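Local coordinates for basic membrane lipoprotein (Brucella melitensis biovar Abortus, PDB 3S99) that binds adenine and probably other purines such as guanine, and may be part of an ABC-type uptake system for them, at residues N129-Q139 and M280-F290; Q214-Q223 and M239-Q247. All blocks are in the same frame, centred on the assembly; numbering follows the deposited sequence.

Contact 1 (N129-Q139 and M280-F290)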
loop_
_atom_site.group_PDB
_atom_site.type_symbol
_atom_site.label_atom_id
_atom_site.label_comp_id
_atom_site.label_asym_id
_atom_site.label_seq_id
_atom_site.Cartn_x
_atom_site.Cartn_y
_atom_site.Cartn_z
ATOM N N ASN A 129 -1.036 10.190 0.825
ATOM C CA ASN A 129 -0.254 9.092 0.286
ATOM C C ASN A 129 0.695 8.516 1.352
ATOM O O ASN A 129 1.117 9.231 2.257
ATOM C CB ASN A 129 0.516 9.613 -0.958
ATOM C CG ASN A 129 1.025 8.489 -1.845
ATOM O OD1 ASN A 129 0.683 7.334 -1.614
ATOM N ND2 ASN A 129 1.828 8.828 -2.884
ATOM N N ALA A 130 0.985 7.215 1.269
ATOM C CA ALA A 130 1.878 6.539 2.211
ATOM C C ALA A 130 3.061 6.002 1.455
ATOM O O ALA A 130 2.893 5.475 0.358
ATOM C CB ALA A 130 1.173 5.380 2.926
ATOM N N ARG A 131 4.251 6.102 2.047
ATOM C CA ARG A 131 5.444 5.517 1.447
ATOM C C ARG A 131 5.487 4.000 1.692
ATOM O O ARG A 131 6.368 3.508 2.424
ATOM C CB ARG A 131 6.703 6.152 2.034
ATOM C CG ARG A 131 6.798 7.645 1.810
ATOM C CD ARG A 131 8.165 8.200 2.218
ATOM N NE ARG A 131 8.177 9.652 2.092
ATOM C CZ ARG A 131 8.483 10.338 0.993
ATOM N NH1 ARG A 131 8.873 9.726 -0.109
ATOM N NH2 ARG A 131 8.406 11.673 0.996
ATOM N N PHE A 132 4.545 3.267 1.087
ATOM C CA PHE A 132 4.497 1.827 1.275
ATOM C C PHE A 132 5.828 1.129 0.936
ATOM O O PHE A 132 6.173 0.116 1.513
ATOM C CB PHE A 132 3.427 1.187 0.400
ATOM C CG PHE A 132 2.081 1.871 0.445
ATOM C CD1 PHE A 132 1.255 1.740 1.542
ATOM C CD2 PHE A 132 1.639 2.624 -0.625
ATOM C CE1 PHE A 132 0.026 2.344 1.562
ATOM C CE2 PHE A 132 0.381 3.222 -0.608
ATOM C CZ PHE A 132 -0.414 3.080 0.503
ATOM N N TYR A 133 6.552 1.671 -0.021
ATOM C CA TYR A 133 7.824 1.103 -0.485
ATOM C C TYR A 133 8.880 1.038 0.634
ATOM O O TYR A 133 9.870 0.306 0.508
ATOM C CB TYR A 133 8.350 1.893 -1.700
ATOM C CG TYR A 133 8.845 3.284 -1.339
ATOM C CD1 TYR A 133 8.071 4.403 -1.561
ATOM C CD2 TYR A 133 10.087 3.461 -0.733
ATOM C CE1 TYR A 133 8.531 5.680 -1.200
ATOM C CE2 TYR A 133 10.538 4.721 -0.364
ATOM C CZ TYR A 133 9.753 5.819 -0.616
ATOM O OH TYR A 133 10.223 7.036 -0.219
ATOM N N GLU A 134 8.678 1.763 1.730
ATOM C CA GLU A 134 9.573 1.658 2.862
ATOM C C GLU A 134 9.443 0.286 3.508
ATOM O O GLU A 134 10.446 -0.352 3.792
ATOM C CB GLU A 134 9.336 2.776 3.874
ATOM C CG GLU A 134 9.787 4.149 3.387
ATOM C CD GLU A 134 9.581 5.272 4.423
ATOM O OE1 GLU A 134 8.777 5.087 5.338
ATOM O OE2 GLU A 134 10.222 6.347 4.313
ATOM N N GLY A 135 8.202 -0.201 3.649
ATOM C CA GLY A 135 7.929 -1.549 4.131
ATOM C C GLY A 135 8.415 -2.600 3.167
ATOM O O GLY A 135 8.877 -3.652 3.576
ATOM N N ARG A 136 8.314 -2.330 1.876
ATOM C CA ARG A 136 8.775 -3.281 0.888
ATOM C C ARG A 136 10.275 -3.559 1.044
ATOM O O ARG A 136 10.735 -4.676 0.794
ATOM C CB ARG A 136 8.534 -2.740 -0.509
ATOM C CG ARG A 136 7.062 -2.600 -0.870
ATOM C CD ARG A 136 6.460 -3.933 -1.172
ATOM N NE ARG A 136 5.058 -3.774 -1.565
ATOM C CZ ARG A 136 4.198 -4.759 -1.736
ATOM N NH1 ARG A 136 4.537 -6.015 -1.528
ATOM N NH2 ARG A 136 2.961 -4.463 -2.114
ATOM N N TYR A 137 11.039 -2.543 1.425
ATOM C CA TYR A 137 12.476 -2.697 1.530
ATOM C C TYR A 137 12.809 -3.686 2.618
ATOM O O TYR A 137 13.576 -4.618 2.392
ATOM C CB TYR A 137 13.153 -1.355 1.771
ATOM C CG TYR A 137 14.648 -1.416 1.704
ATOM C CD1 TYR A 137 15.397 -1.624 2.860
ATOM C CD2 TYR A 137 15.326 -1.248 0.493
ATOM C CE1 TYR A 137 16.754 -1.660 2.820
ATOM C CE2 TYR A 137 16.690 -1.257 0.448
ATOM C CZ TYR A 137 17.394 -1.476 1.603
ATOM O OH TYR A 137 18.745 -1.520 1.567
ATOM N N VAL A 138 12.196 -3.511 3.783
ATOM C CA VAL A 138 12.315 -4.436 4.865
ATOM C C VAL A 138 11.927 -5.858 4.464
ATOM O O VAL A 138 12.626 -6.809 4.777
ATOM C CB VAL A 138 11.426 -4.032 6.067
ATOM C CG1 VAL A 138 11.727 -4.927 7.223
ATOM C CG2 VAL A 138 11.627 -2.567 6.438
ATOM N N GLN A 139 10.806 -6.009 3.736
ATOM C CA GLN A 139 10.415 -7.336 3.299
ATOM C C GLN A 139 11.445 -7.945 2.357
ATOM O O GLN A 139 11.624 -9.161 2.334
ATOM C CB GLN A 139 8.987 -7.307 2.667
ATOM C CG GLN A 139 7.954 -6.866 3.689
ATOM C CD GLN A 139 6.491 -6.920 3.282
ATOM O OE1 GLN A 139 5.639 -6.997 4.162
ATOM N NE2 GLN A 139 6.184 -6.831 1.977
ATOM N N MET A 280 7.255 5.725 7.452
ATOM C CA MET A 280 7.428 5.130 8.764
ATOM C C MET A 280 7.702 6.186 9.845
ATOM O O MET A 280 7.209 6.060 10.967
ATOM C CB MET A 280 8.554 4.099 8.730
ATOM C CG MET A 280 8.214 2.874 7.891
ATOM S SD MET A 280 9.536 1.657 7.765
ATOM C CE MET A 280 8.556 0.238 7.262
ATOM N N LYS A 281 8.495 7.211 9.505
ATOM C CA LYS A 281 8.881 8.232 10.472
ATOM C C LYS A 281 7.656 8.920 11.024
ATOM O O LYS A 281 7.570 9.181 12.231
ATOM C CB LYS A 281 9.823 9.271 9.838
ATOM C CG LYS A 281 10.302 10.394 10.821
ATOM C CD LYS A 281 11.368 11.264 10.101
ATOM C CE LYS A 281 11.961 12.399 10.965
ATOM N NZ LYS A 281 11.029 13.554 11.132
ATOM N N GLU A 282 6.716 9.216 10.119
ATOM C CA GLU A 282 5.524 9.962 10.439
ATOM C C GLU A 282 4.436 9.050 10.997
ATOM O O GLU A 282 3.427 9.538 11.486
ATOM C CB GLU A 282 4.980 10.671 9.198
ATOM C CG GLU A 282 5.934 11.703 8.584
ATOM C CD GLU A 282 6.836 11.126 7.521
ATOM O OE1 GLU A 282 6.890 9.875 7.402
ATOM O OE2 GLU A 282 7.494 11.926 6.805
ATOM N N GLY A 283 4.617 7.737 10.860
ATOM C CA GLY A 283 3.710 6.761 11.444
ATOM C C GLY A 283 2.563 6.237 10.595
ATOM O O GLY A 283 1.671 5.583 11.121
ATOM N N LEU A 284 2.587 6.491 9.289
ATOM C CA LEU A 284 1.494 6.135 8.426
ATOM C C LEU A 284 1.677 4.684 7.951
ATOM O O LEU A 284 0.725 4.018 7.604
ATOM C CB LEU A 284 1.396 7.116 7.237
ATOM C CG LEU A 284 0.046 7.294 6.537
ATOM C CD1 LEU A 284 -1.109 7.749 7.534
ATOM C CD2 LEU A 284 0.184 8.291 5.355
ATOM N N VAL A 285 2.925 4.228 7.935
ATOM C CA VAL A 285 3.267 2.869 7.578
ATOM C C VAL A 285 4.091 2.250 8.715
ATOM O O VAL A 285 4.999 2.895 9.248
ATOM C CB VAL A 285 4.084 2.859 6.241
ATOM C CG1 VAL A 285 4.644 1.454 5.956
ATOM C CG2 VAL A 285 3.190 3.337 5.110
ATOM N N LYS A 286 3.774 1.007 9.066
ATOM C CA LYS A 286 4.480 0.250 10.104
ATOM C C LYS A 286 4.616 -1.210 9.654
ATOM O O LYS A 286 3.778 -1.697 8.895
ATOM C CB LYS A 286 3.687 0.299 11.436
ATOM N N MET A 287 5.622 -1.928 10.159
ATOM C CA MET A 287 5.683 -3.376 9.938
ATOM C C MET A 287 4.852 -4.120 10.974
ATOM O O MET A 287 4.846 -3.749 12.134
ATOM C CB MET A 287 7.123 -3.876 10.001
ATOM C CG MET A 287 8.048 -3.263 8.939
ATOM S SD MET A 287 7.435 -3.336 7.278
ATOM C CE MET A 287 7.545 -5.118 7.036
ATOM N N ALA A 288 4.193 -5.197 10.553
ATOM C CA ALA A 288 3.588 -6.148 11.478
ATOM C C ALA A 288 4.681 -6.845 12.286
ATOM O O ALA A 288 5.851 -6.720 11.949
ATOM C CB ALA A 288 2.779 -7.159 10.713
ATOM N N PRO A 289 4.317 -7.560 13.384
ATOM C CA PRO A 289 5.386 -8.284 14.048
ATOM C C PRO A 289 6.123 -9.221 13.093
ATOM O O PRO A 289 5.549 -9.685 12.110
ATOM C CB PRO A 289 4.666 -9.061 15.154
ATOM C CG PRO A 289 3.488 -8.175 15.505
ATOM C CD PRO A 289 3.067 -7.580 14.161
ATOM N N PHE A 290 7.388 -9.463 13.415
ATOM C CA PHE A 290 8.268 -10.328 12.658
ATOM C C PHE A 290 8.183 -11.751 13.207
ATOM O O PHE A 290 8.630 -12.024 14.314
ATOM C CB PHE A 290 9.701 -9.783 12.742
ATOM C CG PHE A 290 9.834 -8.363 12.259
ATOM C CD1 PHE A 290 9.504 -8.038 10.954
ATOM C CD2 PHE A 290 10.269 -7.347 13.111
ATOM C CE1 PHE A 290 9.614 -6.737 10.495
ATOM C CE2 PHE A 290 10.404 -6.055 12.657
ATOM C CZ PHE A 290 10.089 -5.739 11.350
HETATM O O HOH W 1 7.714 11.766 4.044
HETATM O O HOH W 2 10.095 7.165 7.014
#
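E134 OE1 takes the backbone N-H of M280, 2.7 Å from OE1 to M280 N, with the donor nearly in line with the C-O bond and an N-H...O angle of 162°. The glutamate stands on helix 132-146, at the crossing between the two domains of a periplasmic-binding-protein fold: strand 125-130, next to edge strand 275-278 of one sheet, leads into the helix, which packs on edge strand 285-287 of the other, their local axes 8.0 Å apart and 17° from parallel. E134 and M280 run past each other in opposite directions, both extended beyond CG, which brings M280 SD alongside E134 CB and sets M280 CE 3.7 Å from G135 N. The same glycine takes a second methionine: M287 SD lies 3.7 Å from G135 CA. Bends at chi2 and chi3 of M287 then turn its CE onto V138 and Q139. Toward the strand end of 129-139, V285 CG2 meets A130 CB, and L284 CD2 touches the same methyl. A water links R131 NE to E282 OE2, while R131 NH2 forms a salt bridge with D337. R131 NH1 donates to Y133 OH, which lies 3.0 Å away and tilted 21° from the guanidinium plane.

Contact 2 (Q214-Q223 and M239-Q247). With ADE (adenine), chain T.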
loop_
_atom_site.group_PDB
_atom_site.type_symbol
_atom_site.label_atom_id
_atom_site.label_comp_id
_atom_site.label_asym_id
_atom_site.label_seq_id
_atom_site.Cartn_x
_atom_site.Cartn_y
_atom_site.Cartn_z
ATOM N N GLN A 214 2.676 -9.576 -2.517
ATOM C CA GLN A 214 1.634 -9.013 -3.404
ATOM C C GLN A 214 1.430 -7.518 -3.279
ATOM O O GLN A 214 1.753 -6.930 -2.252
ATOM C CB GLN A 214 0.291 -9.684 -3.132
ATOM C CG GLN A 214 -0.367 -9.179 -1.856
ATOM C CD GLN A 214 -1.505 -10.030 -1.419
ATOM O OE1 GLN A 214 -1.366 -11.260 -1.291
ATOM N NE2 GLN A 214 -2.646 -9.394 -1.148
ATOM N N HIS A 215 0.865 -6.919 -4.334
ATOM C CA HIS A 215 0.290 -5.575 -4.249
ATOM C C HIS A 215 -1.201 -5.549 -4.596
ATOM O O HIS A 215 -1.747 -4.523 -5.015
ATOM C CB HIS A 215 1.057 -4.625 -5.148
ATOM C CG HIS A 215 1.052 -3.203 -4.681
ATOM N ND1 HIS A 215 2.210 -2.449 -4.589
ATOM C CD2 HIS A 215 0.033 -2.371 -4.345
ATOM C CE1 HIS A 215 1.901 -1.227 -4.187
ATOM N NE2 HIS A 215 0.587 -1.143 -4.054
ATOM N N THR A 216 -1.857 -6.692 -4.413
ATOM C CA THR A 216 -3.315 -6.788 -4.485
ATOM C C THR A 216 -3.889 -6.778 -3.054
ATOM O O THR A 216 -3.135 -6.802 -2.059
ATOM C CB THR A 216 -3.699 -8.056 -5.227
ATOM O OG1 THR A 216 -3.122 -9.196 -4.548
ATOM C CG2 THR A 216 -3.209 -7.970 -6.715
ATOM N N ASP A 217 -5.212 -6.734 -2.952
ATOM C CA ASP A 217 -5.911 -6.296 -1.729
ATOM C C ASP A 217 -6.316 -7.396 -0.757
ATOM O O ASP A 217 -6.630 -7.113 0.400
ATOM C CB ASP A 217 -7.167 -5.499 -2.137
ATOM C CG ASP A 217 -6.831 -4.134 -2.768
ATOM O OD1 ASP A 217 -5.611 -3.782 -2.821
ATOM O OD2 ASP A 217 -7.792 -3.394 -3.173
ATOM N N SER A 218 -6.331 -8.650 -1.211
ATOM C CA SER A 218 -7.012 -9.685 -0.442
ATOM C C SER A 218 -6.061 -10.682 0.195
ATOM O O SER A 218 -4.871 -10.724 -0.125
ATOM C CB SER A 218 -8.035 -10.453 -1.310
ATOM O OG SER A 218 -7.404 -11.535 -1.952
ATOM N N THR A 219 -6.618 -11.496 1.075
ATOM C CA THR A 219 -5.895 -12.631 1.675
ATOM C C THR A 219 -5.841 -13.899 0.806
ATOM O O THR A 219 -5.382 -14.933 1.297
ATOM C CB THR A 219 -6.547 -13.075 2.976
ATOM O OG1 THR A 219 -7.948 -13.227 2.744
ATOM C CG2 THR A 219 -6.321 -12.057 4.074
ATOM N N ALA A 220 -6.330 -13.848 -0.443
ATOM C CA ALA A 220 -6.387 -15.076 -1.286
ATOM C C ALA A 220 -5.007 -15.729 -1.467
ATOM O O ALA A 220 -4.847 -16.929 -1.228
ATOM C CB ALA A 220 -7.006 -14.790 -2.627
ATOM N N ALA A 221 -4.005 -14.947 -1.850
ATOM C CA ALA A 221 -2.661 -15.508 -2.118
ATOM C C ALA A 221 -1.979 -16.042 -0.869
ATOM O O ALA A 221 -1.347 -17.099 -0.930
ATOM C CB ALA A 221 -1.755 -14.513 -2.828
ATOM N N ILE A 222 -2.114 -15.345 0.261
ATOM C CA ILE A 222 -1.438 -15.793 1.475
ATOM C C ILE A 222 -1.994 -17.088 2.028
ATOM O O ILE A 222 -1.251 -17.861 2.609
ATOM C CB ILE A 222 -1.403 -14.707 2.606
ATOM C CG1 ILE A 222 -0.191 -14.964 3.517
ATOM C CG2 ILE A 222 -2.716 -14.638 3.372
ATOM C CD1 ILE A 222 0.102 -13.888 4.543
ATOM N N GLN A 223 -3.291 -17.329 1.845
ATOM C CA GLN A 223 -3.879 -18.610 2.232
ATOM C C GLN A 223 -3.390 -19.699 1.296
ATOM O O GLN A 223 -3.131 -20.809 1.749
ATOM C CB GLN A 223 -5.420 -18.566 2.229
ATOM C CG GLN A 223 -6.026 -17.695 3.349
ATOM C CD GLN A 223 -7.555 -17.702 3.349
ATOM O OE1 GLN A 223 -8.195 -16.752 2.886
ATOM N NE2 GLN A 223 -8.138 -18.769 3.861
ATOM N N MET A 239 -1.917 -10.049 8.281
ATOM C CA MET A 239 -2.699 -11.212 7.845
ATOM C C MET A 239 -2.293 -12.508 8.526
ATOM O O MET A 239 -2.574 -13.604 8.004
ATOM C CB MET A 239 -2.580 -11.399 6.327
ATOM C CG MET A 239 -3.112 -10.240 5.517
ATOM S SD MET A 239 -2.870 -10.496 3.730
ATOM C CE MET A 239 -4.027 -9.263 3.119
ATOM N N ILE A 240 -1.665 -12.392 9.693
ATOM C CA ILE A 240 -1.149 -13.545 10.424
ATOM C C ILE A 240 -2.229 -14.626 10.657
ATOM O O ILE A 240 -1.927 -15.817 10.505
ATOM C CB ILE A 240 -0.514 -13.120 11.781
ATOM C CG1 ILE A 240 0.248 -14.280 12.454
ATOM C CG2 ILE A 240 -1.579 -12.549 12.737
ATOM C CD1 ILE A 240 1.543 -14.690 11.797
ATOM N N LYS A 241 -3.465 -14.218 10.989
ATOM C CA LYS A 241 -4.526 -15.193 11.301
ATOM C C LYS A 241 -4.813 -16.127 10.124
ATOM O O LYS A 241 -5.226 -17.261 10.336
ATOM C CB LYS A 241 -5.833 -14.515 11.755
ATOM N N PHE A 242 -4.553 -15.661 8.897
ATOM C CA PHE A 242 -4.746 -16.477 7.692
ATOM C C PHE A 242 -3.514 -17.312 7.298
ATOM O O PHE A 242 -3.564 -18.087 6.346
ATOM C CB PHE A 242 -5.168 -15.555 6.532
ATOM C CG PHE A 242 -6.448 -14.845 6.788
ATOM C CD1 PHE A 242 -7.662 -15.450 6.500
ATOM C CD2 PHE A 242 -6.448 -13.589 7.360
ATOM C CE1 PHE A 242 -8.843 -14.792 6.737
ATOM C CE2 PHE A 242 -7.621 -12.925 7.610
ATOM C CZ PHE A 242 -8.819 -13.518 7.309
ATOM N N ALA A 243 -2.405 -17.148 8.023
ATOM C CA ALA A 243 -1.149 -17.801 7.678
ATOM C C ALA A 243 -0.259 -17.812 8.925
ATOM O O ALA A 243 0.824 -17.233 8.906
ATOM C CB ALA A 243 -0.456 -17.054 6.511
ATOM N N PRO A 244 -0.727 -18.457 10.009
ATOM C CA PRO A 244 -0.128 -18.296 11.331
ATOM C C PRO A 244 1.320 -18.745 11.407
ATOM O O PRO A 244 2.096 -18.134 12.112
ATOM C CB PRO A 244 -1.008 -19.169 12.257
ATOM C CG PRO A 244 -2.168 -19.609 11.460
ATOM C CD PRO A 244 -1.832 -19.435 10.005
ATOM N N ASP A 245 1.676 -19.807 10.703
ATOM C CA ASP A 245 3.038 -20.280 10.720
ATOM C C ASP A 245 3.827 -19.894 9.468
ATOM O O ASP A 245 4.991 -20.272 9.356
ATOM C CB ASP A 245 3.107 -21.797 10.979
ATOM C CG ASP A 245 2.394 -22.624 9.922
ATOM O OD1 ASP A 245 1.588 -22.087 9.141
ATOM O OD2 ASP A 245 2.636 -23.842 9.890
ATOM N N THR A 246 3.240 -19.112 8.549
ATOM C CA THR A 246 3.985 -18.773 7.324
ATOM C C THR A 246 4.087 -17.286 6.996
ATOM O O THR A 246 4.953 -16.903 6.207
ATOM C CB THR A 246 3.450 -19.530 6.098
ATOM O OG1 THR A 246 2.046 -19.300 5.980
ATOM C CG2 THR A 246 3.740 -21.037 6.218
ATOM N N GLN A 247 3.253 -16.429 7.588
ATOM C CA GLN A 247 3.476 -15.002 7.408
ATOM C C GLN A 247 4.754 -14.592 8.121
ATOM O O GLN A 247 4.945 -14.895 9.303
ATOM C CB GLN A 247 2.320 -14.124 7.877
ATOM C CG GLN A 247 2.558 -12.630 7.484
ATOM C CD GLN A 247 1.526 -11.678 8.049
ATOM O OE1 GLN A 247 0.575 -11.320 7.361
ATOM N NE2 GLN A 247 1.720 -11.243 9.305
HETATM N N9 ADE T . -4.946 2.602 -4.413
HETATM C C8 ADE T . -3.609 2.789 -4.135
HETATM N N7 ADE T . -2.998 1.743 -3.634
HETATM C C5 ADE T . -4.057 0.828 -3.609
HETATM C C6 ADE T . -4.058 -0.474 -3.190
HETATM N N6 ADE T . -2.903 -0.954 -2.705
HETATM N N1 ADE T . -5.236 -1.174 -3.262
HETATM C C2 ADE T . -6.326 -0.563 -3.757
HETATM N N3 ADE T . -6.445 0.690 -4.196
HETATM C C4 ADE T . -5.250 1.316 -4.083
HETATM O O HOH W 3 1.892 -18.029 3.729
#
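T219 sets its CG2 methyl over one face of the F242 ring, 3.9 Å from CG2 to the ring centroid, a CH-pi contact in which the two side chains meet at about a right angle. The contact lies in one of the two Rossmann-like lobes of the type I periplasmic-binding-protein fold, the one built on strands 151-156, 211-214 and 231-236; here the loop after strand 211-214 enters helix 220-227 and packs on the loop joining strands 231-236 and 247-253. Only the H215-D217 end of segment 214-223 reaches the purine. T219 CG2 also meets M239, whose extended chain crosses the threonine at a slant and ends with CE 3.7 Å from S218 O. Q223 brings its amide obliquely to CD1 of the same F242 ring, the amide and ring planes 50° apart.

I222 fills the middle of the contact. Its CG1 branch, anti to the backbone N (chi1 -154°), places CG1 3.7 Å from A243 CB and carries CD1 to M239 CB and Q247; the CG2 branch points to F242 CB. The Q247 carboxamide ties its own loop together: OE1 receives M239 N on a lone pair in the carbonyl plane, while NE2 bonds to D238.

A second amide braces the pocket side. Q214 NE2 donates to S218 O at 2.8 Å, nearly straight at 175° and in the carbonyl plane, and also to T216 O, from above that carbonyl's plane. These two bonds fix the amide's rotation and tie together the turn that contains D217. S218 OG closes an ST turn on A220 N and also bonds to E197. From this turn D217 reaches adenine, its OD1 2.7 Å from ADE N1.

Overall arrangement
Both segments of contact 2 fall in the stretch of chain between the two segments of contact 1, and the contact centres lie about 17 Å apart. They meet directly where R136, on the helix of contact 1, sends NH2 to Q214 O of contact 2, a probable hydrogen bond of 2.8 Å; the same NH2 packs on H215 ND1. Adenine lies near both: D217 and H215 of contact 2 line its pocket, whereas the F132 side chain of contact 1 comes to about 5 Å from the ligand and about 4 Å from the W42 side chain. E162 joins the two surroundings, touching F132 and bonding to H215 NE2. Magnesium lies about 5 Å from the E134 side chain.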